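Local coordinates for putative polysaccharide biosynthesis protein with aminopeptidase-like domain (Clostridium acetobutylicum, PDB 3K9T), which binds one zinc ion per subunit and probably takes part in making modified polysaccharides, with no peptidase activity expected despite its aminopeptidase-like domain, at residues E24-I29 against M42-K47; H104-L109 against D151-V156; L178-L183 against T216-R221; G258-K263 against L314-Y319. All blocks are in the same frame, centred on the assembly; numbering follows the deposited sequence.

Interaction 1 of 4, residues E24-I29 against M42-K47; sequences EELFPI and MDIIRK
Glu25 of helix 12-26 and Lys47, just beyond helix 36-45, form a salt bridge at the protein surface. NZ of Lys47 donates to OE2 of Glu25 over 2.7 Å and meets that oxygen on its syn lone pair, the side facing OE1. The glutamate reaches out with CG anti to the backbone N (chi1 -179°) and the chain extended beyond, while the lysine bends at its third torsion to bring the ammonium group in. Beneath this ion pair lies Ile44, whose CG2 is 3.8 Å from Glu25 CD, so the carboxylate passes over an apolar branch on its way to the lysine. Ile44 and Leu26 slide past each other in opposite directions, with Leu26 CD2 3.7 Å from Ile44 CB. Ile29 comes tip to tip with the same isoleucine, Ile29 CD1 lying 3.4 Å from Ile44 CD1.

Several other polar atoms also find partners. The carbonyl oxygen of Met42, a selenomethionine, takes Arg46 N at 3.0 Å and Arg46 NE at 3.2 Å from opposite faces of its plane, and Arg46 NH2 forms a salt bridge with Asp43 OD1. Leu26 O accepts from Ile29 N within a type I turn and also from Arg31, while Phe27 O receives Ser192 OG. Leu26 and Ile45 rest on helix 194-211, the side chain of Leu26 about 10 Å from that of the zinc ligand His190. The whole is a helix-helix contact of the N-terminal aminopeptidase-like region: an apolar patch centred on one isoleucine and edged by a salt bridge.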
# COMPACT_ATOMS: atom_id res chain seq x y z
N GLU A 24 -19.67 22.11 -34.62
CA GLU A 24 -19.50 23.12 -35.67
C GLU A 24 -20.70 24.09 -35.71
O GLU A 24 -20.51 25.29 -35.82
CB GLU A 24 -19.29 22.43 -37.01
CG GLU A 24 -18.88 23.35 -38.14
CD GLU A 24 -18.60 22.57 -39.40
OE1 GLU A 24 -19.57 22.04 -39.95
OE2 GLU A 24 -17.43 22.44 -39.82
N GLU A 25 -21.92 23.55 -35.64
CA GLU A 25 -23.12 24.37 -35.60
C GLU A 25 -23.13 25.31 -34.37
O GLU A 25 -23.53 26.47 -34.47
CB GLU A 25 -24.39 23.49 -35.58
CG GLU A 25 -25.68 24.32 -35.56
CD GLU A 25 -26.96 23.51 -35.81
OE1 GLU A 25 -26.91 22.28 -35.97
OE2 GLU A 25 -28.04 24.14 -35.85
N LEU A 26 -22.70 24.81 -33.23
CA LEU A 26 -22.70 25.64 -32.03
C LEU A 26 -21.55 26.68 -32.00
O LEU A 26 -21.62 27.70 -31.28
CB LEU A 26 -22.67 24.73 -30.77
CG LEU A 26 -23.90 23.90 -30.40
CD1 LEU A 26 -23.63 22.95 -29.22
CD2 LEU A 26 -25.07 24.79 -30.06
N PHE A 27 -20.49 26.44 -32.77
CA PHE A 27 -19.23 27.17 -32.59
C PHE A 27 -19.34 28.70 -32.61
O PHE A 27 -18.84 29.36 -31.70
CB PHE A 27 -18.20 26.67 -33.60
CG PHE A 27 -16.86 27.32 -33.50
CD1 PHE A 27 -16.03 27.04 -32.43
CD2 PHE A 27 -16.45 28.23 -34.45
CE1 PHE A 27 -14.80 27.66 -32.33
CE2 PHE A 27 -15.23 28.83 -34.37
CZ PHE A 27 -14.39 28.55 -33.31
N PRO A 28 -20.02 29.27 -33.63
CA PRO A 28 -20.09 30.71 -33.80
C PRO A 28 -20.85 31.51 -32.76
O PRO A 28 -20.66 32.73 -32.69
CB PRO A 28 -20.85 30.85 -35.12
CG PRO A 28 -20.76 29.57 -35.75
CD PRO A 28 -20.79 28.59 -34.67
N ILE A 29 -21.70 30.85 -31.99
CA ILE A 29 -22.58 31.50 -31.05
C ILE A 29 -21.80 32.00 -29.84
O ILE A 29 -20.96 31.28 -29.30
CB ILE A 29 -23.72 30.53 -30.60
CG1 ILE A 29 -24.67 30.23 -31.76
CG2 ILE A 29 -24.48 31.08 -29.43
CD1 ILE A 29 -25.42 28.90 -31.64
N MSE A 42 -29.32 26.23 -26.30
CA MSE A 42 -30.38 25.35 -25.84
C MSE A 42 -31.35 25.02 -26.98
O MSE A 42 -31.91 23.91 -27.04
CB MSE A 42 -31.15 25.98 -24.69
CG MSE A 42 -30.30 26.28 -23.46
SE MSE A 42 -29.41 24.73 -22.63
CE MSE A 42 -28.30 25.70 -21.30
N ASP A 43 -31.59 25.97 -27.89
CA ASP A 43 -32.45 25.66 -29.03
C ASP A 43 -31.85 24.55 -29.88
O ASP A 43 -32.55 23.62 -30.31
CB ASP A 43 -32.71 26.89 -29.91
CG ASP A 43 -33.53 27.94 -29.21
OD1 ASP A 43 -34.30 27.58 -28.32
OD2 ASP A 43 -33.42 29.12 -29.55
N ILE A 44 -30.55 24.66 -30.13
CA ILE A 44 -29.87 23.71 -30.99
C ILE A 44 -29.83 22.36 -30.32
O ILE A 44 -30.12 21.35 -30.96
CB ILE A 44 -28.47 24.21 -31.45
CG1 ILE A 44 -28.67 25.44 -32.37
CG2 ILE A 44 -27.72 23.04 -32.14
CD1 ILE A 44 -27.51 26.41 -32.51
N ILE A 45 -29.53 22.34 -29.02
CA ILE A 45 -29.53 21.08 -28.28
C ILE A 45 -30.89 20.39 -28.39
O ILE A 45 -30.96 19.16 -28.53
CB ILE A 45 -29.13 21.25 -26.78
CG1 ILE A 45 -27.67 21.69 -26.66
CG2 ILE A 45 -29.33 19.89 -26.03
CD1 ILE A 45 -27.25 22.39 -25.30
N ARG A 46 -31.98 21.18 -28.36
CA ARG A 46 -33.33 20.62 -28.37
C ARG A 46 -33.73 20.12 -29.73
O ARG A 46 -34.79 19.58 -29.88
CB ARG A 46 -34.37 21.58 -27.78
CG ARG A 46 -34.39 21.52 -26.22
CD ARG A 46 -35.30 22.51 -25.59
NE ARG A 46 -34.91 23.85 -25.98
CZ ARG A 46 -35.66 24.94 -25.81
NH1 ARG A 46 -36.89 24.89 -25.26
NH2 ARG A 46 -35.15 26.10 -26.21
N LYS A 47 -32.88 20.31 -30.74
CA LYS A 47 -33.05 19.63 -32.01
C LYS A 47 -32.58 18.18 -31.91
O LYS A 47 -32.88 17.37 -32.77
CB LYS A 47 -32.30 20.32 -33.14
CG LYS A 47 -32.88 21.66 -33.52
CD LYS A 47 -32.36 22.11 -34.85
CE LYS A 47 -30.98 22.67 -34.76
NZ LYS A 47 -30.51 23.01 -36.10

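Interaction 2 of 4, residues H104-L109 against D151-V156; sequences HKTMTL and DDDYEV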
# COMPACT_ATOMS: atom_id res chain seq x y z
N HIS A 104 -18.79 53.33 -26.17
CA HIS A 104 -18.81 53.98 -27.47
C HIS A 104 -17.92 55.23 -27.35
O HIS A 104 -18.33 56.23 -26.78
CB HIS A 104 -20.23 54.33 -27.90
CG HIS A 104 -20.32 54.87 -29.29
ND1 HIS A 104 -19.26 54.83 -30.17
CD2 HIS A 104 -21.36 55.40 -29.98
CE1 HIS A 104 -19.63 55.35 -31.32
NE2 HIS A 104 -20.90 55.70 -31.24
N LYS A 105 -16.70 55.15 -27.87
CA LYS A 105 -15.69 56.17 -27.64
C LYS A 105 -14.75 56.37 -28.82
O LYS A 105 -14.63 55.50 -29.68
CB LYS A 105 -14.82 55.75 -26.46
CG LYS A 105 -15.56 55.47 -25.16
CD LYS A 105 -14.66 55.70 -23.93
CE LYS A 105 -15.00 54.77 -22.78
NZ LYS A 105 -14.62 55.35 -21.46
N THR A 106 -14.10 57.53 -28.85
CA THR A 106 -12.93 57.71 -29.69
C THR A 106 -11.76 57.77 -28.74
O THR A 106 -11.79 58.50 -27.77
CB THR A 106 -12.94 58.95 -30.58
OG1 THR A 106 -13.72 58.67 -31.74
CG2 THR A 106 -11.52 59.28 -31.03
N MSE A 107 -10.75 56.97 -29.00
CA MSE A 107 -9.55 57.00 -28.19
C MSE A 107 -8.31 56.83 -29.06
O MSE A 107 -8.38 56.29 -30.18
CB MSE A 107 -9.59 55.96 -27.06
CG MSE A 107 -10.70 54.95 -27.15
SE MSE A 107 -10.71 53.82 -25.57
CE MSE A 107 -12.61 53.66 -25.48
N THR A 108 -7.21 57.37 -28.56
CA THR A 108 -5.93 57.22 -29.22
C THR A 108 -5.38 55.84 -28.84
O THR A 108 -5.86 55.22 -27.88
CB THR A 108 -4.95 58.34 -28.82
OG1 THR A 108 -4.37 58.04 -27.55
CG2 THR A 108 -5.66 59.71 -28.79
N LEU A 109 -4.39 55.35 -29.60
CA LEU A 109 -3.82 54.02 -29.34
C LEU A 109 -3.38 53.88 -27.89
O LEU A 109 -3.67 52.84 -27.24
CB LEU A 109 -2.64 53.70 -30.28
CG LEU A 109 -2.10 52.24 -30.24
CD1 LEU A 109 -3.16 51.22 -30.59
CD2 LEU A 109 -0.91 52.03 -31.15
N ASP A 151 -0.48 54.53 -34.11
CA ASP A 151 -0.89 55.70 -33.36
C ASP A 151 -2.03 56.24 -34.21
O ASP A 151 -1.89 56.35 -35.43
CB ASP A 151 0.24 56.73 -33.23
CG ASP A 151 1.02 56.59 -31.93
OD1 ASP A 151 1.26 55.45 -31.48
OD2 ASP A 151 1.40 57.64 -31.36
N ASP A 152 -3.16 56.53 -33.59
CA ASP A 152 -4.34 56.90 -34.36
C ASP A 152 -5.48 57.27 -33.43
O ASP A 152 -5.34 57.16 -32.20
CB ASP A 152 -4.76 55.70 -35.25
CG ASP A 152 -5.68 56.10 -36.39
OD1 ASP A 152 -5.82 57.29 -36.63
OD2 ASP A 152 -6.28 55.22 -37.03
N ASP A 153 -6.59 57.74 -34.01
CA ASP A 153 -7.85 57.91 -33.29
C ASP A 153 -8.71 56.76 -33.75
O ASP A 153 -8.97 56.57 -34.95
CB ASP A 153 -8.54 59.26 -33.56
CG ASP A 153 -7.97 60.39 -32.72
OD1 ASP A 153 -7.91 60.26 -31.46
OD2 ASP A 153 -7.58 61.42 -33.31
N TYR A 154 -9.13 55.97 -32.77
CA TYR A 154 -9.90 54.79 -33.02
C TYR A 154 -11.30 54.96 -32.48
O TYR A 154 -11.47 55.49 -31.40
CB TYR A 154 -9.23 53.58 -32.35
CG TYR A 154 -7.93 53.13 -32.99
CD1 TYR A 154 -7.93 52.34 -34.14
CD2 TYR A 154 -6.69 53.49 -32.43
CE1 TYR A 154 -6.75 51.92 -34.73
CE2 TYR A 154 -5.50 53.06 -33.01
CZ TYR A 154 -5.53 52.27 -34.17
OH TYR A 154 -4.36 51.84 -34.77
N GLU A 155 -12.30 54.55 -33.26
CA GLU A 155 -13.66 54.42 -32.77
C GLU A 155 -13.73 53.06 -32.06
O GLU A 155 -13.36 52.02 -32.64
CB GLU A 155 -14.68 54.45 -33.92
CG GLU A 155 -16.11 54.76 -33.47
CD GLU A 155 -17.16 54.53 -34.56
OE1 GLU A 155 -16.81 54.08 -35.66
OE2 GLU A 155 -18.35 54.78 -34.29
N VAL A 156 -14.19 53.07 -30.82
CA VAL A 156 -14.28 51.89 -29.99
C VAL A 156 -15.73 51.67 -29.62
O VAL A 156 -16.32 52.48 -28.90
CB VAL A 156 -13.45 52.06 -28.72
CG1 VAL A 156 -13.53 50.78 -27.84
CG2 VAL A 156 -12.00 52.41 -29.08
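Lys105 pairs with Val156 and Met107 with Tyr154 as the two hydrogen-bonded pairs of an antiparallel ladder, which sets strand 103-108 at the border of the four-stranded sheet of the insert region. In each pair both backbone bonds are made: Val156 N reaches Lys105 O over 2.7 Å, and Tyr154 N reaches Met107 O over the same 2.7 Å. Thr106 faces Glu155 between them as a non-hydrogen-bonded pair, with CA-H...O contacts from Thr106 CA to Tyr154 O and from Glu155 CA to Lys105 O. Past the ladder the chain turns into helix 109-112, and Leu109 N makes a weak bond to Asp152 O.

Apolar contacts lie on the face that carries Met107, Tyr154 and Val156. The selenomethionine Met107 crosses Val156 at about a right angle, its CG 3.4 Å from Val156 CG2, and its CE ends against Val156 CB. Leu109 runs beside Tyr154 in the same direction, with CD1 3.8 Å from ring atom CE2. Leu112 of the following helix covers Met107 and Val156, and the Tyr154 hydroxyl is bonded to Cys150 O.

On the face of Thr106, Thr108, Asp153 and Glu155 the contacts are polar or mixed. Asp153 OD1 lies 3.5 Å from Thr108 CG2, the two side chains pointing the same way. Glu155 stretches out, CG anti to its N (chi1 -162°), and its OE1 forms a salt bridge with Arg79 of the neighbouring strand 70-79. The second oxygen, OE2, stands at the edge of the His104 ring, 3.3 Å from CE1, with the carboxylate and ring planes 38° apart.

Interaction 3 of 4, residues L178-L183 against T216-R221; sequences LEEEIL and TKYSYR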
# COMPACT_ATOMS: atom_id res chain seq x y z
N LEU A 178 -35.21 2.30 -11.34
CA LEU A 178 -34.94 2.84 -10.02
C LEU A 178 -34.77 4.33 -10.03
O LEU A 178 -34.34 4.90 -11.02
CB LEU A 178 -33.65 2.23 -9.49
CG LEU A 178 -33.55 0.71 -9.34
CD1 LEU A 178 -32.23 0.46 -8.67
CD2 LEU A 178 -34.72 0.07 -8.50
N GLU A 179 -35.08 4.95 -8.89
CA GLU A 179 -34.87 6.38 -8.67
C GLU A 179 -33.41 6.73 -8.48
O GLU A 179 -33.04 7.91 -8.57
CB GLU A 179 -35.60 6.86 -7.42
CG GLU A 179 -37.11 6.96 -7.56
CD GLU A 179 -37.82 7.55 -6.32
OE1 GLU A 179 -37.39 8.64 -5.83
OE2 GLU A 179 -38.82 6.93 -5.88
N GLU A 180 -32.57 5.75 -8.16
CA GLU A 180 -31.16 6.05 -7.99
C GLU A 180 -30.68 6.59 -9.31
O GLU A 180 -31.06 6.11 -10.38
CB GLU A 180 -30.38 4.84 -7.58
CG GLU A 180 -30.58 4.52 -6.13
CD GLU A 180 -30.38 3.07 -5.85
OE1 GLU A 180 -29.21 2.59 -5.93
OE2 GLU A 180 -31.42 2.41 -5.56
N GLU A 181 -29.84 7.60 -9.22
CA GLU A 181 -29.63 8.46 -10.33
C GLU A 181 -28.15 8.61 -10.64
O GLU A 181 -27.32 8.69 -9.73
CB GLU A 181 -30.22 9.80 -9.94
CG GLU A 181 -30.43 10.75 -11.03
CD GLU A 181 -31.10 12.02 -10.55
OE1 GLU A 181 -32.23 11.95 -10.01
OE2 GLU A 181 -30.50 13.09 -10.74
N ILE A 182 -27.84 8.62 -11.93
CA ILE A 182 -26.49 8.91 -12.41
C ILE A 182 -26.62 10.33 -13.03
O ILE A 182 -27.55 10.57 -13.83
CB ILE A 182 -26.02 7.88 -13.46
CG1 ILE A 182 -26.12 6.44 -12.92
CG2 ILE A 182 -24.65 8.26 -14.01
CD1 ILE A 182 -25.30 6.09 -11.67
N LEU A 183 -25.72 11.25 -12.63
CA LEU A 183 -25.73 12.65 -13.05
C LEU A 183 -24.58 12.92 -14.03
O LEU A 183 -23.42 12.62 -13.74
CB LEU A 183 -25.59 13.57 -11.83
CG LEU A 183 -25.61 15.11 -12.01
CD1 LEU A 183 -27.00 15.72 -12.49
CD2 LEU A 183 -25.10 15.80 -10.74
N THR A 216 -33.26 1.48 -18.99
CA THR A 216 -32.17 1.50 -18.00
C THR A 216 -32.64 1.18 -16.59
O THR A 216 -33.79 1.42 -16.26
CB THR A 216 -31.44 2.88 -17.97
OG1 THR A 216 -32.36 3.91 -17.56
CG2 THR A 216 -30.87 3.21 -19.33
N LYS A 217 -31.73 0.62 -15.78
CA LYS A 217 -31.98 0.31 -14.36
C LYS A 217 -31.97 1.61 -13.59
O LYS A 217 -32.87 1.91 -12.80
CB LYS A 217 -30.89 -0.65 -13.81
CG LYS A 217 -30.91 -0.98 -12.28
CD LYS A 217 -29.72 -1.95 -11.92
CE LYS A 217 -29.22 -1.83 -10.45
NZ LYS A 217 -28.47 -3.04 -9.95
N TYR A 218 -30.93 2.38 -13.84
CA TYR A 218 -30.80 3.67 -13.20
C TYR A 218 -31.51 4.79 -13.97
O TYR A 218 -31.82 4.67 -15.16
CB TYR A 218 -29.33 4.03 -13.01
CG TYR A 218 -28.60 3.17 -12.02
CD1 TYR A 218 -28.77 3.34 -10.66
CD2 TYR A 218 -27.71 2.20 -12.44
CE1 TYR A 218 -28.09 2.56 -9.75
CE2 TYR A 218 -27.04 1.42 -11.55
CZ TYR A 218 -27.21 1.61 -10.20
OH TYR A 218 -26.50 0.83 -9.33
N SER A 219 -31.79 5.86 -13.23
CA SER A 219 -32.30 7.09 -13.77
C SER A 219 -31.08 7.91 -14.10
O SER A 219 -30.04 7.73 -13.48
CB SER A 219 -33.18 7.82 -12.76
OG SER A 219 -34.42 7.15 -12.61
N TYR A 220 -31.21 8.75 -15.13
CA TYR A 220 -30.13 9.56 -15.61
C TYR A 220 -30.58 11.00 -15.76
O TYR A 220 -31.64 11.25 -16.30
CB TYR A 220 -29.62 9.01 -16.96
CG TYR A 220 -28.89 7.72 -16.82
CD1 TYR A 220 -29.60 6.52 -16.67
CD2 TYR A 220 -27.49 7.68 -16.82
CE1 TYR A 220 -28.94 5.32 -16.52
CE2 TYR A 220 -26.80 6.47 -16.68
CZ TYR A 220 -27.54 5.29 -16.50
OH TYR A 220 -26.91 4.08 -16.36
N ARG A 221 -29.77 11.93 -15.26
CA ARG A 221 -30.05 13.34 -15.38
C ARG A 221 -28.91 14.02 -16.07
O ARG A 221 -27.75 13.81 -15.73
CB ARG A 221 -30.22 13.97 -14.03
CG ARG A 221 -30.66 15.44 -14.04
CD ARG A 221 -30.79 15.99 -12.60
NE ARG A 221 -31.68 15.15 -11.81
CZ ARG A 221 -33.02 15.15 -11.90
NH1 ARG A 221 -33.64 15.98 -12.72
NH2 ARG A 221 -33.75 14.33 -11.15
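Arg221 forms a side-on, two-nitrogen salt bridge with Glu181 across two adjacent parallel strands, one nitrogen to each carboxylate oxygen. NE meets OE2 at 2.6 Å and NH2 meets OE1 at 3.0 Å, yet the two groups are not coplanar: their planes stand 56° apart, and both oxygens are approached from above the carboxylate plane. A bend at the third torsion of the arginine (chi3 -54°) turns the NE/NH2 edge toward the carboxylate. Leu183 CD1 lies 3.8 Å from Arg221 CD and lines the aliphatic part of the chain.

On the reverse face Ile182 runs alongside Tyr220, with Ile182 CB 3.6 Å from Tyr220 CE2. CG1 of the isoleucine makes an off-centre CH-pi contact with that ring. Its CD1 lies over a face of Tyr218, and Glu180 O comes to the edge of the Tyr218 ring.

The backbone ladder sets these groups in place. Ser219 N bonds Glu180 O, Ser219 O accepts Ile182 N at 2.8 Å, and Ile182 O accepts Arg221 N. Ahead of the strands, Leu178 N binds Lys217 O at 2.8 Å; Ser219 OG, at the strand start, donates to Leu178 O.

Farther out, Arg221 NH1 holds Glu171 of strand 166-174, giving the buried guanidinium a second carboxylate. Glu354 of helix 336-355 takes the Tyr220 hydroxyl and the backbone N of Lys217 and Tyr218. Strand 181-187, helix 194-211 and strand 219-225 form a beta-alpha-beta crossover; strand 245-250 flanks the first strand and 166-174 the second, while Ile350 and Ile353 of helix 336-355 pack against the face bearing Ile182 and Tyr220.

Interaction 4 of 4, residues G258-K263 against L314-Y319; sequences GIKNYK and LMRSCY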
# COMPACT_ATOMS: atom_id res chain seq x y z
N GLY A 258 -5.61 13.81 -27.99
CA GLY A 258 -4.83 13.23 -26.89
C GLY A 258 -5.42 12.05 -26.16
O GLY A 258 -6.52 11.60 -26.46
N ILE A 259 -4.70 11.56 -25.15
CA ILE A 259 -5.15 10.41 -24.39
C ILE A 259 -6.28 10.83 -23.41
O ILE A 259 -6.46 12.02 -23.12
CB ILE A 259 -3.96 9.71 -23.63
CG1 ILE A 259 -3.35 10.62 -22.58
CG2 ILE A 259 -2.85 9.19 -24.61
CD1 ILE A 259 -2.66 9.84 -21.39
N LYS A 260 -7.04 9.85 -22.91
CA LYS A 260 -8.09 10.08 -21.90
C LYS A 260 -7.48 10.34 -20.53
O LYS A 260 -6.43 9.81 -20.17
CB LYS A 260 -9.06 8.90 -21.82
CG LYS A 260 -9.94 8.68 -23.11
CD LYS A 260 -10.79 7.43 -23.04
CE LYS A 260 -9.98 6.18 -23.25
NZ LYS A 260 -9.43 6.12 -24.62
N ASN A 261 -8.14 11.22 -19.78
CA ASN A 261 -7.78 11.57 -18.44
C ASN A 261 -9.00 11.47 -17.53
O ASN A 261 -10.03 12.06 -17.81
CB ASN A 261 -7.29 13.01 -18.40
CG ASN A 261 -5.86 13.17 -18.87
OD1 ASN A 261 -4.94 13.02 -18.09
ND2 ASN A 261 -5.67 13.50 -20.15
N TYR A 262 -8.86 10.76 -16.42
CA TYR A 262 -9.92 10.68 -15.41
C TYR A 262 -9.54 11.35 -14.11
O TYR A 262 -8.56 10.97 -13.48
CB TYR A 262 -10.29 9.24 -15.09
CG TYR A 262 -11.39 9.16 -14.05
CD1 TYR A 262 -12.65 9.71 -14.28
CD2 TYR A 262 -11.17 8.53 -12.84
CE1 TYR A 262 -13.68 9.63 -13.33
CE2 TYR A 262 -12.20 8.45 -11.87
CZ TYR A 262 -13.44 9.00 -12.12
OH TYR A 262 -14.43 8.91 -11.16
N LYS A 263 -10.33 12.33 -13.70
CA LYS A 263 -10.19 12.94 -12.38
C LYS A 263 -11.16 12.22 -11.45
O LYS A 263 -12.36 12.15 -11.69
CB LYS A 263 -10.49 14.44 -12.42
CG LYS A 263 -10.49 15.16 -11.08
CD LYS A 263 -10.71 16.66 -11.29
CE LYS A 263 -10.83 17.45 -9.98
NZ LYS A 263 -10.87 18.92 -10.23
N LEU A 314 -14.36 12.78 -16.70
CA LEU A 314 -13.70 11.96 -17.71
C LEU A 314 -13.51 12.85 -18.95
O LEU A 314 -14.48 13.30 -19.58
CB LEU A 314 -14.50 10.69 -18.00
CG LEU A 314 -13.94 9.82 -19.12
CD1 LEU A 314 -12.50 9.40 -18.83
CD2 LEU A 314 -14.81 8.62 -19.33
N MSE A 315 -12.24 13.08 -19.26
CA MSE A 315 -11.82 14.06 -20.22
C MSE A 315 -10.86 13.44 -21.20
O MSE A 315 -10.55 12.27 -21.08
CB MSE A 315 -11.05 15.15 -19.47
CG MSE A 315 -11.90 15.93 -18.49
SE MSE A 315 -10.96 17.25 -17.47
CE MSE A 315 -10.20 15.91 -16.34
N ARG A 316 -10.44 14.21 -22.19
CA ARG A 316 -9.27 13.86 -22.98
C ARG A 316 -8.16 14.77 -22.44
O ARG A 316 -7.81 14.63 -21.28
CB ARG A 316 -9.50 13.96 -24.50
CG ARG A 316 -10.55 13.00 -25.03
CD ARG A 316 -10.46 12.74 -26.53
NE ARG A 316 -9.51 11.67 -26.74
CZ ARG A 316 -9.77 10.38 -26.62
NH1 ARG A 316 -11.00 9.94 -26.37
NH2 ARG A 316 -8.78 9.51 -26.76
N SER A 317 -7.63 15.71 -23.24
CA SER A 317 -6.61 16.61 -22.73
C SER A 317 -7.33 17.59 -21.83
O SER A 317 -8.13 18.43 -22.24
CB SER A 317 -5.82 17.32 -23.84
OG SER A 317 -5.20 16.36 -24.71
N CYS A 318 -7.05 17.43 -20.56
CA CYS A 318 -7.62 18.24 -19.53
C CYS A 318 -7.35 19.76 -19.70
O CYS A 318 -6.33 20.15 -20.26
CB CYS A 318 -7.08 17.70 -18.20
SG CYS A 318 -7.63 18.65 -16.82
N TYR A 319 -8.29 20.60 -19.26
CA TYR A 319 -8.14 22.07 -19.22
C TYR A 319 -6.74 22.43 -18.66
O TYR A 319 -6.29 21.85 -17.68
CB TYR A 319 -9.28 22.76 -18.44
CG TYR A 319 -9.75 22.01 -17.22
CD1 TYR A 319 -8.98 21.94 -16.07
CD2 TYR A 319 -10.97 21.35 -17.23
CE1 TYR A 319 -9.41 21.21 -14.95
CE2 TYR A 319 -11.42 20.64 -16.10
CZ TYR A 319 -10.65 20.56 -14.99
OH TYR A 319 -11.09 19.83 -13.89
O HOH W 1 -4.65 14.14 -23.11
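Gly258 O is gripped by two nitrogens of Arg316, NE at 3.0 Å and NH2 at 3.1 Å, where the chain enters an antiparallel pairing of strands 260-263 and 311-315 in the mixed sheet of the aminopeptidase-like fold. A bend at chi3 (86°) of the arginine turns its guanidinium edge to the carbonyl. Lys260 runs beside it in the same direction and lays CG over one guanidinium face. Both cations form salt bridges with Asp341 of helix 336-355, which probably offsets their closeness, and Ser342 also bonds Arg316 NH1.

The ladder has two pairs: Asn261 with Met315, a selenomethionine, through Asn261 N to Met315 O at 2.9 Å and Met315 N to Asn261 O at 2.8 Å, and Tyr262 with Leu314, not hydrogen-bonded. One water donates to both Ile259 O and Ser317 OG, and Ser317 OG is also hydrogen-bonded to Asp256.

Toward the zinc site, Tyr319 crosses Lys263 at about a right angle, and the tyrosine side chain is about 6 Å from the metal. Lys263 NZ is salt-bridged to Glu299. Past Met315, Asn261 ND2 donates to Arg316 O at 2.7 Å, from above the carbonyl plane.

Overall arrangement
Along the chain the four contacts follow in series, each closing before the next opens. Interactions 3 and 4 share the eight-stranded mixed sheet, their centres about 25 Å apart: the former joins neighbouring parallel strands, the latter an antiparallel pair one strand in from the 287-290 border, and helix 336-355 touches both. Interaction 1 packs two N-terminal helices against helix 194-211, the crossover helix of the unit to which interaction 3 belongs. Interaction 4 borders the zinc site; interaction 1, its centre about 24 Å from that of interaction 4, lies a little farther from the metal. Interaction 2 stands alone in the insert, its centre about 43 Å from that of interaction 4, so the insert sheet extends well away from the zinc-binding core.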